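Local coordinates for PAN2-PAN3 deadenylation complex catalytic subunit pan2 (Neurospora crassa, PDB 4CZW), which probably shortens the poly(A) tails of mRNA as the catalytic exonuclease subunit of the PAN2-PAN3 deadenylation complex, with a protease-like scaffold domain beside the nuclease, at residues 1-6 with 11-16; 328-333 with 378-383; 348-353 with 359-364; 280-285 with 384-389. All coordinates share one frame; numbering follows the deposited sequence.

In the fold
All four contacts lie in the protease-like part of this piece of Pan2, away from both zinc sites and from the acidic residues that probably bind the nuclease metals. Interactions 2 and 4 are the closest pair, centres about 5 Å apart, because strands 321-334 and 385-394 are neighbours in one sheet; V329 O and V388 N, 2.7 Å apart, probably share a hydrogen bond there. Interaction 1, the N-terminal end, packs against both: R6 O lies 2.7 Å from W384 NE1, and S4 O 3.1 Å from N381 ND2. Interaction 3 closes a loop of the same sheet about 18 Å from interaction 2, centre to centre, and meets interaction 1 through L363.

Interaction 1 (1-6 with 11-16); sequences DHWSLR and PEYRIC
W3 and E12 meet in a CH-pi contact that brings a short 3-10 turn, residues 3-5, against the loop 11-16 at the N-terminal end of this chain, alongside the sheet of the ubiquitin-protease-like scaffold. E12 CG sits over one face of the indole, 3.8 Å from the centroid of the six-membered ring and 14° off its normal. A bend in the glutamate at chi2 (84°) then carries the carboxylate back across the indole, the two planes 32° apart, and OE2 ends 3.6 Å from W3 NE1, near but not hydrogen-bonded. The apolar part of the contact is W3 CB, which comes to the edge of the phenol ring near its plane, 3.9 Å from Y13 CE2. An alanine in place of W3 would strip the surface from under E12 CG, and would probably leave a gap beside Y13 and set the glutamate free to turn. Strand 368-371 adds R370, which touches both W3 and E12. The polar part joins S4 and Y13 indirectly: S4 OG and Y13 OH stand 3.8 Å apart without bonding to each other, and both are hydrogen-bonded to E376 OE2 and to K385 NZ.

Interaction 2 (328-333 with 378-383); sequences TVVNVE and LTFNAA
F380 and A383 travel beside V330 and E333 in almost the same direction, 14° apart end to end over 380-383 and 328-333, yet the two chains are not strand partners. Their CA atoms stay well separated, 9.1 Å between V330 and F380, and side chains fill the distance. The strand belongs to the large mixed sheet of the USP-like domain, where 321-334 runs between 339-347 and 385-394; residues 378-383 form the connection that passes over this sheet before the chain turns back to enter it as strand 385-394. The contact is chiefly apolar. V330 CG2 comes to the edge of the F380 ring, near its plane, 4.3 Å from CE1, while T328 CG2 approaches CZ of the same ring more obliquely at 4.4 Å. The phenyl reaches the strand because its CG is turned beside the backbone N (chi1 -59°), and P387 packs against it as well. At the far end E333 stretches out fully beyond CG, and its OE1 passes 3.5 Å from A383 O, a close passage of two oxygens rather than a bond. Where the chain begins to turn back, N381 makes an Asx turn: its OD1 accepts from A383 N at 2.8 Å, the N-H pointing at it with an angle of 159° and the donor slightly tilted out of the carbonyl plane of the amide.

Interaction 3 (348-353 with 359-364); sequences VGRAEP and DRWHLF
The loop that leaves strand 339-347 is closed where V348 meets R360, just ahead of strand 361-365. V348 N donates to R360 O at 3.2 Å, and H362 ND1 donates to the same oxygen at 3.0 Å, the two donors reaching it from opposite faces of the carbonyl plane; the oxygen itself lies in the plane of the imidazole, at its edge. Two bonds thus grip this one oxygen and hold the H362 ring in its rotation. V348 fills the space next to them: CG2 lies 3.6 Å from H362 ND1, and CG1, set beside its backbone N (chi1 -59°), meets the edge of the F364 ring 4.1 Å from CZ. Together the strands make an antiparallel beta hairpin of the USP-like sheet with a long connection, which begins with a type I turn from G349 to E352. That turn brings E352 round to R360, whose chain passes G349 CA and bends at chi3. E352 OE1 forms a salt bridge with R360 NE at 3.1 Å, carboxylate and guanidinium planes 42° apart. Y38 OH ties in both groups, through E352 OE2 and R360 NH2. Within the same turn, R350, salt-bridged to E290, brings NH2 to 4.1 Å from W361 CZ2, its guanidinium perpendicular to the indole.

Interaction 4 (280-285 with 384-389); sequences KLWSTP and WKMPVV
One face of the W282 indole carries the ring of P387: CG stands 3.6 Å from the centroid of the six-membered ring, 18° off its normal, a CH-pi contact displaced toward the rim, with W282 CE3 as its nearest atom at 3.5 Å. W287 meets the same indole edge-to-face, and NE1 at the pyrrole edge is hydrogen-bonded to Y210 OH. M386, a selenomethionine in this crystal, makes an oblique Met-aromatic contact, its SE 5.3 Å from the centroid of the five-membered ring of W282 and 50° off the normal. A bend at chi2 (-72°) brings the selenium to W282 CB at 3.7 Å, and a further one at chi3 sets CE 4.1 Å from S283 N. Replacing W282 with a serine would remove the surface that P387 CG rests on and would probably leave Y210 OH without its indole donor and the end of M386 free to turn. The backbone at this end of the helix is tied by its own hydroxyls: S283 OG bonds to K280 O at 2.7 Å, and T284 OG1 to L281 O, an oxygen that also accepts from T284 N. The contact thus lays helix 276-282 on strand 385-394, which runs between strands 266-270 and 321-334. F380 also packs on P387, whereas V388 and V389, a classic bulge opposite V329, turn the other way to helix 130-149.

Interaction 1 (1-6 with 11-16)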
loop_
_atom_site.group_PDB
_atom_site.type_symbol
_atom_site.label_atom_id
_atom_site.label_comp_id
_atom_site.label_asym_id
_atom_site.label_seq_id
_atom_site.Cartn_x
_atom_site.Cartn_y
_atom_site.Cartn_z
ATOM N N ASP A 1 10.242 24.683 21.170
ATOM C CA ASP A 1 11.000 23.460 21.394
ATOM C C ASP A 1 10.783 22.473 20.245
ATOM O O ASP A 1 11.743 21.959 19.665
ATOM C CB ASP A 1 10.609 22.825 22.728
ATOM C CG ASP A 1 11.536 21.696 23.132
ATOM O OD1 ASP A 1 12.543 21.969 23.820
ATOM O OD2 ASP A 1 11.256 20.535 22.765
ATOM N N HIS A 2 9.518 22.217 19.922
ATOM C CA HIS A 2 9.167 21.393 18.766
ATOM C C HIS A 2 7.915 21.921 18.061
ATOM O O HIS A 2 7.197 22.766 18.602
ATOM C CB HIS A 2 8.977 19.932 19.183
ATOM C CG HIS A 2 8.174 19.753 20.433
ATOM N ND1 HIS A 2 8.730 19.829 21.691
ATOM C CD2 HIS A 2 6.859 19.480 20.618
ATOM C CE1 HIS A 2 7.792 19.621 22.598
ATOM N NE2 HIS A 2 6.648 19.407 21.974
ATOM N N TRP A 3 7.664 21.408 16.858
ATOM C CA TRP A 3 6.648 21.941 15.952
ATOM C C TRP A 3 5.218 21.915 16.493
ATOM O O TRP A 3 4.445 22.839 16.242
ATOM C CB TRP A 3 6.700 21.174 14.627
ATOM C CG TRP A 3 8.031 21.249 13.938
ATOM C CD1 TRP A 3 8.904 22.296 13.953
ATOM C CD2 TRP A 3 8.645 20.226 13.144
ATOM N NE1 TRP A 3 10.020 21.991 13.210
ATOM C CE2 TRP A 3 9.887 20.725 12.703
ATOM C CE3 TRP A 3 8.263 18.935 12.759
ATOM C CZ2 TRP A 3 10.750 19.980 11.897
ATOM C CZ3 TRP A 3 9.120 18.198 11.958
ATOM C CH2 TRP A 3 10.349 18.721 11.537
ATOM N N SER A 4 4.865 20.863 17.226
ATOM C CA SER A 4 3.493 20.690 17.694
ATOM C C SER A 4 3.079 21.705 18.758
ATOM O O SER A 4 1.905 21.776 19.130
ATOM C CB SER A 4 3.298 19.273 18.236
ATOM O OG SER A 4 3.388 18.316 17.194
ATOM N N LEU A 5 4.038 22.484 19.247
ATOM C CA LEU A 5 3.763 23.490 20.266
ATOM C C LEU A 5 3.315 24.809 19.644
ATOM O O LEU A 5 2.865 25.712 20.346
ATOM C CB LEU A 5 4.998 23.718 21.138
ATOM C CG LEU A 5 5.489 22.523 21.955
ATOM C CD1 LEU A 5 6.669 22.921 22.827
ATOM C CD2 LEU A 5 4.360 21.956 22.800
ATOM N N ARG A 6 3.441 24.916 18.326
ATOM C CA ARG A 6 3.052 26.130 17.617
ATOM C C ARG A 6 1.532 26.264 17.540
ATOM O O ARG A 6 0.821 25.266 17.422
ATOM C CB ARG A 6 3.661 26.146 16.212
ATOM C CG ARG A 6 5.179 25.950 16.161
ATOM C CD ARG A 6 5.956 27.183 16.617
ATOM N NE ARG A 6 5.973 27.325 18.070
ATOM C CZ ARG A 6 6.840 26.717 18.872
ATOM N NH1 ARG A 6 7.772 25.919 18.367
ATOM N NH2 ARG A 6 6.777 26.906 20.183
ATOM N N PRO A 11 5.099 24.730 8.351
ATOM C CA PRO A 11 5.215 24.272 6.960
ATOM C C PRO A 11 5.508 22.775 6.841
ATOM O O PRO A 11 5.171 22.169 5.824
ATOM C CB PRO A 11 6.385 25.102 6.410
ATOM C CG PRO A 11 7.070 25.680 7.613
ATOM C CD PRO A 11 5.990 25.869 8.623
ATOM N N GLU A 12 6.115 22.192 7.870
ATOM C CA GLU A 12 6.401 20.762 7.882
ATOM C C GLU A 12 5.120 19.933 7.966
ATOM O O GLU A 12 5.106 18.759 7.595
ATOM C CB GLU A 12 7.327 20.408 9.051
ATOM C CG GLU A 12 8.731 20.999 8.961
ATOM C CD GLU A 12 8.813 22.427 9.475
ATOM O OE1 GLU A 12 7.759 23.083 9.609
ATOM O OE2 GLU A 12 9.939 22.893 9.751
ATOM N N TYR A 13 4.048 20.549 8.455
ATOM C CA TYR A 13 2.773 19.856 8.625
ATOM C C TYR A 13 1.722 20.294 7.611
ATOM O O TYR A 13 0.639 19.715 7.551
ATOM C CB TYR A 13 2.230 20.075 10.039
ATOM C CG TYR A 13 2.768 19.113 11.073
ATOM C CD1 TYR A 13 2.216 17.847 11.225
ATOM C CD2 TYR A 13 3.817 19.473 11.907
ATOM C CE1 TYR A 13 2.699 16.965 12.172
ATOM C CE2 TYR A 13 4.308 18.598 12.858
ATOM C CZ TYR A 13 3.746 17.346 12.986
ATOM O OH TYR A 13 4.231 16.471 13.930
ATOM N N ARG A 14 2.035 21.317 6.820
ATOM C CA ARG A 14 1.072 21.854 5.863
ATOM C C ARG A 14 0.980 21.006 4.600
ATOM O O ARG A 14 1.812 20.126 4.365
ATOM C CB ARG A 14 1.431 23.294 5.496
ATOM C CG ARG A 14 1.374 24.256 6.668
ATOM C CD ARG A 14 1.926 25.620 6.295
ATOM N NE ARG A 14 2.100 26.472 7.469
ATOM C CZ ARG A 14 2.813 27.593 7.478
ATOM N NH1 ARG A 14 3.426 27.999 6.374
ATOM N NH2 ARG A 14 2.919 28.306 8.591
ATOM N N ILE A 15 -0.041 21.281 3.794
ATOM C CA ILE A 15 -0.264 20.558 2.549
ATOM C C ILE A 15 0.848 20.823 1.534
ATOM O O ILE A 15 1.176 21.972 1.241
ATOM C CB ILE A 15 -1.617 20.930 1.909
ATOM C CG1 ILE A 15 -2.777 20.532 2.827
ATOM C CG2 ILE A 15 -1.749 20.269 0.549
ATOM C CD1 ILE A 15 -4.144 20.694 2.199
ATOM N N CYS A 16 1.420 19.749 1.000
ATOM C CA CYS A 16 2.488 19.864 0.016
ATOM C C CYS A 16 1.933 19.786 -1.402
ATOM O O CYS A 16 1.317 18.792 -1.787
ATOM C CB CYS A 16 3.536 18.774 0.239
ATOM S SG CYS A 16 4.269 18.791 1.889
#

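Interaction 2 (328-333 with 378-383)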
loop_
_atom_site.group_PDB
_atom_site.type_symbol
_atom_site.label_atom_id
_atom_site.label_comp_id
_atom_site.label_asym_id
_atom_site.label_seq_id
_atom_site.Cartn_x
_atom_site.Cartn_y
_atom_site.Cartn_z
ATOM N N THR A 328 0.379 6.810 14.136
ATOM C CA THR A 328 -0.872 7.540 14.299
ATOM C C THR A 328 -1.247 8.321 13.043
ATOM O O THR A 328 -0.437 9.079 12.509
ATOM C CB THR A 328 -0.795 8.523 15.485
ATOM O OG1 THR A 328 -0.483 7.810 16.688
ATOM C CG2 THR A 328 -2.116 9.255 15.664
ATOM N N VAL A 329 -2.475 8.128 12.572
ATOM C CA VAL A 329 -3.021 8.965 11.511
ATOM C C VAL A 329 -3.514 10.269 12.126
ATOM O O VAL A 329 -4.431 10.268 12.948
ATOM C CB VAL A 329 -4.170 8.273 10.757
ATOM C CG1 VAL A 329 -4.832 9.243 9.789
ATOM C CG2 VAL A 329 -3.657 7.045 10.024
ATOM N N VAL A 330 -2.900 11.379 11.729
ATOM C CA VAL A 330 -3.152 12.662 12.377
ATOM C C VAL A 330 -3.856 13.660 11.462
ATOM O O VAL A 330 -3.454 13.857 10.315
ATOM C CB VAL A 330 -1.834 13.288 12.876
ATOM C CG1 VAL A 330 -2.101 14.615 13.564
ATOM C CG2 VAL A 330 -1.115 12.331 13.814
ATOM N N ASN A 331 -4.908 14.286 11.977
ATOM C CA ASN A 331 -5.609 15.336 11.249
ATOM C C ASN A 331 -4.968 16.694 11.503
ATOM O O ASN A 331 -4.763 17.086 12.651
ATOM C CB ASN A 331 -7.088 15.371 11.639
ATOM C CG ASN A 331 -7.886 16.364 10.815
ATOM O OD1 ASN A 331 -8.377 16.038 9.735
ATOM N ND2 ASN A 331 -8.023 17.584 11.325
ATOM N N VAL A 332 -4.652 17.408 10.427
ATOM C CA VAL A 332 -4.022 18.718 10.534
ATOM C C VAL A 332 -4.913 19.806 9.945
ATOM O O VAL A 332 -5.211 19.797 8.751
ATOM C CB VAL A 332 -2.655 18.747 9.826
ATOM C CG1 VAL A 332 -2.070 20.149 9.862
ATOM C CG2 VAL A 332 -1.703 17.746 10.468
ATOM N N GLU A 333 -5.332 20.744 10.789
ATOM C CA GLU A 333 -6.208 21.828 10.358
ATOM C C GLU A 333 -5.420 23.076 9.973
ATOM O O GLU A 333 -4.376 23.370 10.554
ATOM C CB GLU A 333 -7.213 22.175 11.459
ATOM C CG GLU A 333 -8.146 21.041 11.844
ATOM C CD GLU A 333 -9.134 21.442 12.920
ATOM O OE1 GLU A 333 -9.142 22.629 13.307
ATOM O OE2 GLU A 333 -9.903 20.571 13.381
ATOM N N LEU A 378 4.315 12.268 19.919
ATOM C CA LEU A 378 3.299 12.025 20.937
ATOM C C LEU A 378 2.760 13.332 21.510
ATOM O O LEU A 378 2.144 13.346 22.576
ATOM C CB LEU A 378 3.866 11.150 22.056
ATOM C CG LEU A 378 4.376 9.773 21.625
ATOM C CD1 LEU A 378 4.896 8.986 22.818
ATOM C CD2 LEU A 378 3.286 9.000 20.899
ATOM N N THR A 379 2.999 14.429 20.799
ATOM C CA THR A 379 2.467 15.729 21.193
ATOM C C THR A 379 1.322 16.127 20.270
ATOM O O THR A 379 1.445 16.053 19.048
ATOM C CB THR A 379 3.549 16.825 21.162
ATOM O OG1 THR A 379 4.648 16.439 21.997
ATOM C CG2 THR A 379 2.985 18.150 21.656
ATOM N N PHE A 380 0.207 16.547 20.858
ATOM C CA PHE A 380 -0.954 16.955 20.078
ATOM C C PHE A 380 -1.422 18.353 20.473
ATOM O O PHE A 380 -1.217 18.793 21.604
ATOM C CB PHE A 380 -2.088 15.941 20.242
ATOM C CG PHE A 380 -1.720 14.551 19.804
ATOM C CD1 PHE A 380 -1.670 14.225 18.458
ATOM C CD2 PHE A 380 -1.419 13.571 20.737
ATOM C CE1 PHE A 380 -1.330 12.948 18.050
ATOM C CE2 PHE A 380 -1.079 12.291 20.335
ATOM C CZ PHE A 380 -1.033 11.981 18.990
ATOM N N ASN A 381 -2.045 19.047 19.527
ATOM C CA ASN A 381 -2.465 20.426 19.729
ATOM C C ASN A 381 -3.962 20.579 19.487
ATOM O O ASN A 381 -4.467 20.215 18.426
ATOM C CB ASN A 381 -1.674 21.355 18.804
ATOM C CG ASN A 381 -1.785 22.817 19.199
ATOM O OD1 ASN A 381 -2.875 23.324 19.464
ATOM N ND2 ASN A 381 -0.650 23.503 19.240
ATOM N N ALA A 382 -4.666 21.130 20.470
ATOM C CA ALA A 382 -6.119 21.271 20.397
ATOM C C ALA A 382 -6.561 22.224 19.290
ATOM O O ALA A 382 -7.732 22.251 18.914
ATOM C CB ALA A 382 -6.666 21.741 21.737
ATOM N N ALA A 383 -5.617 23.002 18.771
ATOM C CA ALA A 383 -5.925 24.015 17.770
ATOM C C ALA A 383 -5.907 23.460 16.349
ATOM O O ALA A 383 -6.704 23.878 15.509
ATOM C CB ALA A 383 -4.956 25.176 17.887
#

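Interaction 3 (348-353 with 359-364)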
loop_
_atom_site.group_PDB
_atom_site.type_symbol
_atom_site.label_atom_id
_atom_site.label_comp_id
_atom_site.label_asym_id
_atom_site.label_seq_id
_atom_site.Cartn_x
_atom_site.Cartn_y
_atom_site.Cartn_z
ATOM N N VAL A 348 9.225 3.844 12.745
ATOM C CA VAL A 348 9.653 2.879 11.736
ATOM C C VAL A 348 10.572 1.801 12.305
ATOM O O VAL A 348 11.018 0.911 11.580
ATOM C CB VAL A 348 10.380 3.576 10.568
ATOM C CG1 VAL A 348 9.469 4.603 9.916
ATOM C CG2 VAL A 348 11.668 4.225 11.053
ATOM N N GLY A 349 10.852 1.881 13.602
ATOM C CA GLY A 349 11.726 0.923 14.251
ATOM C C GLY A 349 11.064 -0.416 14.509
ATOM O O GLY A 349 11.745 -1.426 14.689
ATOM N N ARG A 350 9.734 -0.426 14.525
ATOM C CA ARG A 350 8.980 -1.647 14.791
ATOM C C ARG A 350 9.188 -2.682 13.688
ATOM O O ARG A 350 9.248 -3.883 13.955
ATOM C CB ARG A 350 7.486 -1.340 14.931
ATOM C CG ARG A 350 7.162 -0.084 15.727
ATOM C CD ARG A 350 7.633 -0.174 17.168
ATOM N NE ARG A 350 7.190 0.982 17.944
ATOM C CZ ARG A 350 7.555 1.228 19.198
ATOM N NH1 ARG A 350 8.378 0.401 19.827
ATOM N NH2 ARG A 350 7.098 2.306 19.823
ATOM N N ALA A 351 9.301 -2.207 12.451
ATOM C CA ALA A 351 9.448 -3.090 11.298
ATOM C C ALA A 351 10.909 -3.238 10.880
ATOM O O ALA A 351 11.207 -3.595 9.741
ATOM C CB ALA A 351 8.616 -2.575 10.132
ATOM N N GLU A 352 11.815 -2.960 11.811
ATOM C CA GLU A 352 13.246 -3.068 11.553
ATOM C C GLU A 352 13.915 -3.941 12.609
ATOM O O GLU A 352 13.375 -4.107 13.704
ATOM C CB GLU A 352 13.890 -1.680 11.527
ATOM C CG GLU A 352 13.486 -0.826 10.340
ATOM C CD GLU A 352 14.135 0.542 10.363
ATOM O OE1 GLU A 352 14.761 0.889 11.387
ATOM O OE2 GLU A 352 14.023 1.271 9.355
ATOM N N PRO A 353 15.084 -4.517 12.279
ATOM C CA PRO A 353 15.879 -5.265 13.262
ATOM C C PRO A 353 16.120 -4.462 14.537
ATOM O O PRO A 353 16.413 -3.268 14.464
ATOM C CB PRO A 353 17.189 -5.525 12.520
ATOM C CG PRO A 353 16.785 -5.601 11.092
ATOM C CD PRO A 353 15.666 -4.605 10.926
ATOM N N ASP A 359 13.660 4.638 19.492
ATOM C CA ASP A 359 12.885 5.792 19.052
ATOM C C ASP A 359 13.292 6.238 17.652
ATOM O O ASP A 359 14.275 6.958 17.478
ATOM C CB ASP A 359 13.040 6.950 20.040
ATOM C CG ASP A 359 12.450 6.636 21.400
ATOM O OD1 ASP A 359 11.450 5.890 21.457
ATOM O OD2 ASP A 359 12.986 7.136 22.413
ATOM N N ARG A 360 12.528 5.800 16.657
ATOM C CA ARG A 360 12.790 6.157 15.268
ATOM C C ARG A 360 11.529 6.710 14.610
ATOM O O ARG A 360 11.111 6.239 13.554
ATOM C CB ARG A 360 13.307 4.945 14.492
ATOM C CG ARG A 360 14.559 4.318 15.084
ATOM C CD ARG A 360 15.052 3.159 14.234
ATOM N NE ARG A 360 15.286 3.566 12.852
ATOM C CZ ARG A 360 16.409 4.127 12.419
ATOM N NH1 ARG A 360 17.409 4.353 13.262
ATOM N NH2 ARG A 360 16.534 4.464 11.143
ATOM N N TRP A 361 10.932 7.714 15.242
ATOM C CA TRP A 361 9.689 8.301 14.752
ATOM C C TRP A 361 9.916 9.201 13.542
ATOM O O TRP A 361 10.879 9.968 13.496
ATOM C CB TRP A 361 9.001 9.088 15.869
ATOM C CG TRP A 361 8.574 8.232 17.020
ATOM C CD1 TRP A 361 9.321 7.890 18.110
ATOM C CD2 TRP A 361 7.298 7.604 17.196
ATOM N NE1 TRP A 361 8.589 7.090 18.954
ATOM C CE2 TRP A 361 7.345 6.899 18.416
ATOM C CE3 TRP A 361 6.122 7.570 16.441
ATOM C CZ2 TRP A 361 6.259 6.169 18.896
ATOM C CZ3 TRP A 361 5.046 6.844 16.921
ATOM C CH2 TRP A 361 5.123 6.153 18.137
ATOM N N HIS A 362 9.018 9.103 12.567
ATOM C CA HIS A 362 9.096 9.922 11.363
ATOM C C HIS A 362 7.749 10.545 11.014
ATOM O O HIS A 362 6.697 9.945 11.241
ATOM C CB HIS A 362 9.600 9.095 10.179
ATOM C CG HIS A 362 11.060 8.774 10.242
ATOM N ND1 HIS A 362 11.577 7.817 11.088
ATOM C CD2 HIS A 362 12.114 9.285 9.563
ATOM C CE1 HIS A 362 12.887 7.752 10.925
ATOM N NE2 HIS A 362 13.238 8.633 10.006
ATOM N N LEU A 363 7.791 11.750 10.457
ATOM C CA LEU A 363 6.587 12.426 9.994
ATOM C C LEU A 363 6.377 12.189 8.503
ATOM O O LEU A 363 7.193 12.601 7.680
ATOM C CB LEU A 363 6.666 13.926 10.284
ATOM C CG LEU A 363 5.607 14.805 9.615
ATOM C CD1 LEU A 363 4.208 14.413 10.065
ATOM C CD2 LEU A 363 5.874 16.276 9.895
ATOM N N PHE A 364 5.281 11.519 8.161
ATOM C CA PHE A 364 4.958 11.255 6.765
ATOM C C PHE A 364 3.865 12.191 6.263
ATOM O O PHE A 364 2.697 11.810 6.179
ATOM C CB PHE A 364 4.531 9.796 6.577
ATOM C CG PHE A 364 5.651 8.809 6.745
ATOM C CD1 PHE A 364 6.446 8.457 5.667
ATOM C CD2 PHE A 364 5.906 8.232 7.977
ATOM C CE1 PHE A 364 7.478 7.548 5.816
ATOM C CE2 PHE A 364 6.936 7.323 8.132
ATOM C CZ PHE A 364 7.723 6.980 7.050
#

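Interaction 4 (280-285 with 384-389)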
loop_
_atom_site.group_PDB
_atom_site.type_symbol
_atom_site.label_atom_id
_atom_site.label_comp_id
_atom_site.label_asym_id
_atom_site.label_seq_id
_atom_site.Cartn_x
_atom_site.Cartn_y
_atom_site.Cartn_z
ATOM N N LYS A 280 -9.104 18.873 24.515
ATOM C CA LYS A 280 -8.374 19.292 25.705
ATOM C C LYS A 280 -7.721 18.089 26.375
ATOM O O LYS A 280 -6.601 18.174 26.878
ATOM C CB LYS A 280 -9.301 20.005 26.691
ATOM C CG LYS A 280 -9.892 21.306 26.173
ATOM C CD LYS A 280 -10.677 22.017 27.263
ATOM C CE LYS A 280 -11.281 23.317 26.758
ATOM N NZ LYS A 280 -12.011 24.037 27.838
ATOM N N LEU A 281 -8.434 16.966 26.373
ATOM C CA LEU A 281 -7.934 15.733 26.967
ATOM C C LEU A 281 -6.728 15.195 26.203
ATOM O O LEU A 281 -5.718 14.823 26.800
ATOM C CB LEU A 281 -9.041 14.677 27.011
ATOM C CG LEU A 281 -8.699 13.352 27.696
ATOM C CD1 LEU A 281 -8.451 13.566 29.180
ATOM C CD2 LEU A 281 -9.800 12.325 27.474
ATOM N N TRP A 282 -6.841 15.159 24.879
ATOM C CA TRP A 282 -5.777 14.632 24.029
ATOM C C TRP A 282 -4.558 15.547 23.979
ATOM O O TRP A 282 -3.455 15.105 23.655
ATOM C CB TRP A 282 -6.298 14.398 22.611
ATOM C CG TRP A 282 -6.840 13.023 22.389
ATOM C CD1 TRP A 282 -8.151 12.648 22.382
ATOM C CD2 TRP A 282 -6.080 11.835 22.141
ATOM N NE1 TRP A 282 -8.256 11.299 22.143
ATOM C CE2 TRP A 282 -6.998 10.776 21.992
ATOM C CE3 TRP A 282 -4.713 11.564 22.032
ATOM C CZ2 TRP A 282 -6.593 9.468 21.737
ATOM C CZ3 TRP A 282 -4.314 10.265 21.778
ATOM C CH2 TRP A 282 -5.249 9.234 21.635
ATOM N N SER A 283 -4.757 16.821 24.300
ATOM C CA SER A 283 -3.670 17.792 24.264
ATOM C C SER A 283 -2.760 17.662 25.481
ATOM O O SER A 283 -1.702 18.288 25.543
ATOM C CB SER A 283 -4.223 19.214 24.176
ATOM O OG SER A 283 -4.921 19.566 25.358
ATOM N N THR A 284 -3.181 16.852 26.447
ATOM C CA THR A 284 -2.386 16.598 27.643
ATOM C C THR A 284 -1.065 15.934 27.272
ATOM O O THR A 284 -1.056 14.887 26.624
ATOM C CB THR A 284 -3.145 15.706 28.644
ATOM O OG1 THR A 284 -4.397 16.318 28.979
ATOM C CG2 THR A 284 -2.327 15.505 29.911
ATOM N N PRO A 285 0.057 16.548 27.675
ATOM C CA PRO A 285 1.390 16.028 27.352
ATOM C C PRO A 285 1.644 14.641 27.935
ATOM O O PRO A 285 1.502 14.439 29.141
ATOM C CB PRO A 285 2.332 17.064 27.980
ATOM C CG PRO A 285 1.513 17.751 29.022
ATOM C CD PRO A 285 0.124 17.786 28.470
ATOM N N TRP A 384 -5.008 22.516 16.078
ATOM C CA TRP A 384 -4.834 22.031 14.712
ATOM C C TRP A 384 -4.363 20.578 14.590
ATOM O O TRP A 384 -4.562 19.951 13.549
ATOM C CB TRP A 384 -3.856 22.943 13.964
ATOM C CG TRP A 384 -2.489 23.022 14.580
ATOM C CD1 TRP A 384 -2.072 23.889 15.548
ATOM C CD2 TRP A 384 -1.356 22.205 14.259
ATOM N NE1 TRP A 384 -0.751 23.659 15.854
ATOM C CE2 TRP A 384 -0.289 22.630 15.076
ATOM C CE3 TRP A 384 -1.142 21.153 13.364
ATOM C CZ2 TRP A 384 0.972 22.041 15.022
ATOM C CZ3 TRP A 384 0.110 20.570 13.313
ATOM C CH2 TRP A 384 1.152 21.015 14.137
ATOM N N LYS A 385 -3.744 20.037 15.636
ATOM C CA LYS A 385 -3.191 18.686 15.544
ATOM C C LYS A 385 -3.907 17.683 16.445
ATOM O O LYS A 385 -3.709 17.674 17.659
ATOM C CB LYS A 385 -1.697 18.697 15.876
ATOM C CG LYS A 385 -0.993 17.397 15.527
ATOM C CD LYS A 385 0.434 17.365 16.034
ATOM C CE LYS A 385 1.083 16.024 15.748
ATOM N NZ LYS A 385 2.407 15.902 16.410
HETATM N N MSE A 386 -4.722 16.825 15.835
HETATM C CA MSE A 386 -5.479 15.820 16.573
HETATM C C MSE A 386 -5.405 14.443 15.910
HETATM O O MSE A 386 -5.504 14.329 14.689
HETATM C CB MSE A 386 -6.939 16.254 16.715
HETATM C CG MSE A 386 -7.178 17.276 17.814
HETATM SE SE MSE A 386 -7.013 16.481 19.588
HETATM C CE MSE A 386 -5.661 17.660 20.345
ATOM N N PRO A 387 -5.237 13.389 16.724
ATOM C CA PRO A 387 -5.148 12.013 16.227
ATOM C C PRO A 387 -6.500 11.468 15.774
ATOM O O PRO A 387 -7.523 11.763 16.391
ATOM C CB PRO A 387 -4.629 11.240 17.440
ATOM C CG PRO A 387 -5.149 12.005 18.603
ATOM C CD PRO A 387 -5.118 13.452 18.192
ATOM N N VAL A 388 -6.496 10.679 14.704
ATOM C CA VAL A 388 -7.725 10.103 14.174
ATOM C C VAL A 388 -7.724 8.587 14.326
ATOM O O VAL A 388 -8.659 8.007 14.880
ATOM C CB VAL A 388 -7.925 10.466 12.692
ATOM C CG1 VAL A 388 -9.199 9.834 12.157
ATOM C CG2 VAL A 388 -7.962 11.973 12.519
ATOM N N VAL A 389 -6.669 7.950 13.829
ATOM C CA VAL A 389 -6.518 6.505 13.950
ATOM C C VAL A 389 -5.220 6.165 14.675
ATOM O O VAL A 389 -4.153 6.672 14.326
ATOM C CB VAL A 389 -6.532 5.813 12.572
ATOM C CG1 VAL A 389 -6.464 4.301 12.737
ATOM C CG2 VAL A 389 -7.772 6.210 11.788
#